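PDB 3Q9T: choline dehydrogenase and related flavoproteins from Aspergillus oryzae, which is a formate oxidase of the glucose-methanol-choline oxidoreductase family, a flavoenzyme that carries 8-formyl-FAD at its catalytic site. Local coordinates for residues S143-L146 against E147-G150; E161-D164 against E165-P168. All blocks are in the same frame, centred on the assembly; numbering follows the deposited sequence.

Contact 1 (S143-L146 against E147-G150)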
loop_
_atom_site.group_PDB
_atom_site.type_symbol
_atom_site.label_atom_id
_atom_site.label_comp_id
_atom_site.label_asym_id
_atom_site.label_seq_id
_atom_site.Cartn_x
_atom_site.Cartn_y
_atom_site.Cartn_z
ATOM N N SER A 143 -20.023 -28.831 -29.230
ATOM C CA SER A 143 -21.298 -29.527 -29.212
ATOM C C SER A 143 -22.448 -28.598 -29.553
ATOM O O SER A 143 -22.535 -27.480 -29.036
ATOM C CB SER A 143 -21.527 -30.184 -27.854
ATOM O OG SER A 143 -22.829 -30.734 -27.753
ATOM N N PRO A 144 -23.336 -29.053 -30.446
ATOM C CA PRO A 144 -24.485 -28.222 -30.797
ATOM C C PRO A 144 -25.406 -27.994 -29.598
ATOM O O PRO A 144 -26.191 -27.053 -29.619
ATOM C CB PRO A 144 -25.187 -29.025 -31.910
ATOM C CG PRO A 144 -24.641 -30.417 -31.824
ATOM C CD PRO A 144 -23.257 -30.290 -31.245
ATOM N N GLU A 145 -25.306 -28.828 -28.565
ATOM C CA GLU A 145 -26.072 -28.601 -27.339
ATOM C C GLU A 145 -25.769 -27.208 -26.772
ATOM O O GLU A 145 -26.653 -26.538 -26.259
ATOM C CB GLU A 145 -25.755 -29.674 -26.282
ATOM C CG GLU A 145 -26.163 -31.101 -26.665
ATOM C CD GLU A 145 -25.964 -32.126 -25.534
ATOM O OE1 GLU A 145 -26.285 -31.818 -24.358
ATOM O OE2 GLU A 145 -25.494 -33.251 -25.828
ATOM N N LEU A 146 -24.515 -26.773 -26.883
ATOM C CA LEU A 146 -24.063 -25.520 -26.278
ATOM C C LEU A 146 -24.717 -24.290 -26.896
ATOM O O LEU A 146 -24.539 -23.169 -26.405
ATOM C CB LEU A 146 -22.543 -25.388 -26.385
ATOM C CG LEU A 146 -21.678 -25.729 -25.173
ATOM C CD1 LEU A 146 -22.395 -26.550 -24.109
ATOM C CD2 LEU A 146 -20.412 -26.423 -25.636
ATOM N N GLU A 147 -25.487 -24.471 -27.966
ATOM C CA GLU A 147 -26.115 -23.287 -28.543
ATOM C C GLU A 147 -27.243 -22.740 -27.664
ATOM O O GLU A 147 -27.701 -21.605 -27.844
ATOM C CB GLU A 147 -26.500 -23.468 -30.022
ATOM C CG GLU A 147 -27.620 -24.427 -30.328
ATOM C CD GLU A 147 -27.833 -24.566 -31.834
ATOM O OE1 GLU A 147 -28.585 -23.730 -32.405
ATOM O OE2 GLU A 147 -27.232 -25.496 -32.436
ATOM N N LYS A 148 -27.641 -23.528 -26.671
ATOM C CA LYS A 148 -28.646 -23.087 -25.706
ATOM C C LYS A 148 -28.144 -21.966 -24.787
ATOM O O LYS A 148 -28.928 -21.399 -24.013
ATOM C CB LYS A 148 -29.068 -24.251 -24.825
ATOM C CG LYS A 148 -27.991 -24.650 -23.831
ATOM C CD LYS A 148 -28.399 -25.891 -23.054
ATOM C CE LYS A 148 -27.164 -26.653 -22.582
ATOM N NZ LYS A 148 -27.437 -28.107 -22.385
ATOM N N ILE A 149 -26.848 -21.653 -24.834
ATOM C CA ILE A 149 -26.353 -20.614 -23.936
ATOM C C ILE A 149 -26.660 -19.207 -24.433
ATOM O O ILE A 149 -26.596 -18.263 -23.660
ATOM C CB ILE A 149 -24.871 -20.773 -23.528
ATOM C CG1 ILE A 149 -23.924 -20.366 -24.645
ATOM C CG2 ILE A 149 -24.588 -22.183 -23.067
ATOM C CD1 ILE A 149 -22.477 -20.371 -24.179
ATOM N N GLY A 150 -27.044 -19.087 -25.703
ATOM C CA GLY A 150 -27.519 -17.825 -26.257
ATOM C C GLY A 150 -29.026 -17.782 -26.512
ATOM O O GLY A 150 -29.552 -18.551 -27.309
HETATM O O HOH W 1 -24.907 -29.982 -22.757
#
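I149 and L146 form the tightly packed side of this short helical segment. The L146 carbonyl accepts the I149 amide at 3.2 Å (O to N), and both branches of the isoleucine lie against the same oxygen: CG1 sits 3.4 Å and CG2 3.5 Å from L146 O. This follows from chi1 of 76°, which sets CG1 in the gap flanked by N and C, with CG2 across the N. Y135 of strand 133-136 touches both side chains, while H159 and I157 of strand 155-159 meet L146 and I149 respectively. The opposite character appears at P144, E145, E147 and K148, which are exposed or partly so. There K148 runs its extended aliphatic chain alongside E145 O, CG lying 3.4 Å from it, yet its ammonium stops short of the glutamate: NZ and E145 OE1 are 4.4 Å apart. A water spans them, giving a hydrogen bond to OE1 and accepting one from NZ, whose salt bridge goes to D190. Successive i to i+3 bonds, E147 N to P144 O (3.1 Å) and K148 N to E145 O, mark a 3-10 helix, opened by an ST turn in which S143 OG accepts from E145 N.

Contact 2 (E161-D164 against E165-P168); sequences ELID and EMAP
I163 and M166 meet where two overlapping beta-turns, the second of type I, lead the chain from the loop after strand 155-159 into helix 167-179. Their apolar contact runs from I163 CB to M166 CG at 4.0 Å, with I163 CG2 alongside at 4.1 Å from the same CG. CB thus makes the nearest side-chain approach, while a chi1 of -58°, which puts CG2 opposite the backbone N and CG1 beside that N, sets CG2 next to it against the methionine. On the methionine, CG is likewise beside its own N, and the chain then bends at chi2 (-56°) and again at chi3, turning its far end off from I163; the buried side chain touches M322 in a loop and E354 of strand 353-358. Two backbone bonds close the turns: M166 N to I163 O at 3.0 Å, bent to 140° at the hydrogen, and the straighter A167 N to D164 O, also 3.0 Å. I163 O is gripped a second time by R170 NH1 from the helix, while the methyl CB of A167 rests 3.3 Å from D164 O.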
loop_
_atom_site.group_PDB
_atom_site.type_symbol
_atom_site.label_atom_id
_atom_site.label_comp_id
_atom_site.label_asym_id
_atom_site.label_seq_id
_atom_site.Cartn_x
_atom_site.Cartn_y
_atom_site.Cartn_z
ATOM N N GLU A 161 -12.229 -17.417 -30.152
ATOM C CA GLU A 161 -11.810 -17.621 -31.537
ATOM C C GLU A 161 -10.331 -17.957 -31.476
ATOM O O GLU A 161 -9.489 -17.067 -31.336
ATOM C CB GLU A 161 -12.116 -16.363 -32.375
ATOM C CG GLU A 161 -13.630 -16.024 -32.329
ATOM C CD GLU A 161 -14.032 -14.692 -32.979
ATOM O OE1 GLU A 161 -15.107 -14.656 -33.630
ATOM O OE2 GLU A 161 -13.308 -13.680 -32.820
ATOM N N LEU A 162 -10.028 -19.256 -31.544
ATOM C CA LEU A 162 -8.711 -19.767 -31.190
ATOM C C LEU A 162 -7.573 -19.196 -32.029
ATOM O O LEU A 162 -7.686 -19.094 -33.250
ATOM C CB LEU A 162 -8.704 -21.297 -31.245
ATOM C CG LEU A 162 -9.597 -21.915 -30.171
ATOM C CD1 LEU A 162 -9.734 -23.426 -30.348
ATOM C CD2 LEU A 162 -9.080 -21.555 -28.768
ATOM N N ILE A 163 -6.483 -18.813 -31.364
ATOM C CA ILE A 163 -5.259 -18.397 -32.053
ATOM C C ILE A 163 -4.508 -19.623 -32.589
ATOM O O ILE A 163 -4.143 -20.501 -31.804
ATOM C CB ILE A 163 -4.299 -17.676 -31.081
ATOM C CG1 ILE A 163 -4.981 -16.455 -30.463
ATOM C CG2 ILE A 163 -3.010 -17.269 -31.802
ATOM C CD1 ILE A 163 -4.129 -15.736 -29.411
ATOM N N ASP A 164 -4.253 -19.683 -33.902
ATOM C CA ASP A 164 -3.593 -20.868 -34.487
ATOM C C ASP A 164 -2.236 -21.229 -33.854
ATOM O O ASP A 164 -1.992 -22.383 -33.504
ATOM C CB ASP A 164 -3.449 -20.736 -36.008
ATOM C CG ASP A 164 -4.775 -20.925 -36.736
ATOM O OD1 ASP A 164 -4.914 -20.443 -37.883
ATOM O OD2 ASP A 164 -5.689 -21.556 -36.156
ATOM N N GLU A 165 -1.368 -20.232 -33.718
ATOM C CA GLU A 165 -0.048 -20.411 -33.131
ATOM C C GLU A 165 -0.092 -20.957 -31.703
ATOM O O GLU A 165 0.871 -21.562 -31.237
ATOM C CB GLU A 165 0.688 -19.081 -33.154
ATOM C CG GLU A 165 2.049 -19.101 -32.493
ATOM C CD GLU A 165 2.797 -17.789 -32.677
ATOM O OE1 GLU A 165 2.176 -16.814 -33.161
ATOM O OE2 GLU A 165 4.004 -17.738 -32.343
ATOM N N MET A 166 -1.210 -20.765 -31.012
ATOM C CA MET A 166 -1.342 -21.259 -29.638
ATOM C C MET A 166 -1.872 -22.690 -29.517
ATOM O O MET A 166 -2.019 -23.200 -28.401
ATOM C CB MET A 166 -2.220 -20.324 -28.796
ATOM C CG MET A 166 -1.563 -19.001 -28.431
ATOM S SD MET A 166 0.013 -19.148 -27.556
ATOM C CE MET A 166 1.176 -18.860 -28.903
ATOM N N ALA A 167 -2.167 -23.332 -30.648
ATOM C CA ALA A 167 -2.644 -24.720 -30.622
ATOM C C ALA A 167 -1.724 -25.694 -29.852
ATOM O O ALA A 167 -2.205 -26.471 -29.021
ATOM C CB ALA A 167 -2.941 -25.238 -32.058
ATOM N N PRO A 168 -0.408 -25.666 -30.129
ATOM C CA PRO A 168 0.547 -26.482 -29.354
ATOM C C PRO A 168 0.491 -26.205 -27.840
ATOM O O PRO A 168 0.584 -27.125 -27.018
ATOM C CB PRO A 168 1.903 -26.057 -29.918
ATOM C CG PRO A 168 1.604 -25.646 -31.332
ATOM C CD PRO A 168 0.257 -24.953 -31.239
#

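Overall arrangement
Contacts 1 and 2 illustrate how one stretch of chain can turn locally at two places, one before and one after a strand. Contact 1 closes in the connection between strands 133-136 and 155-159; the chain then runs through 155-159, and contact 2 follows as it enters helix 167-179. Their centres are 22 Å apart and their nearest atoms about 12 Å, so they do not touch. They also differ in their relation to the cofactor. At contact 1 the side chain of I149 is about 13 Å from the bound 8-formyl-FAD and about 10 Å from that of T100, an FAD-binding residue, whereas contact 2 lies away from the cofactor and the residues that bind it.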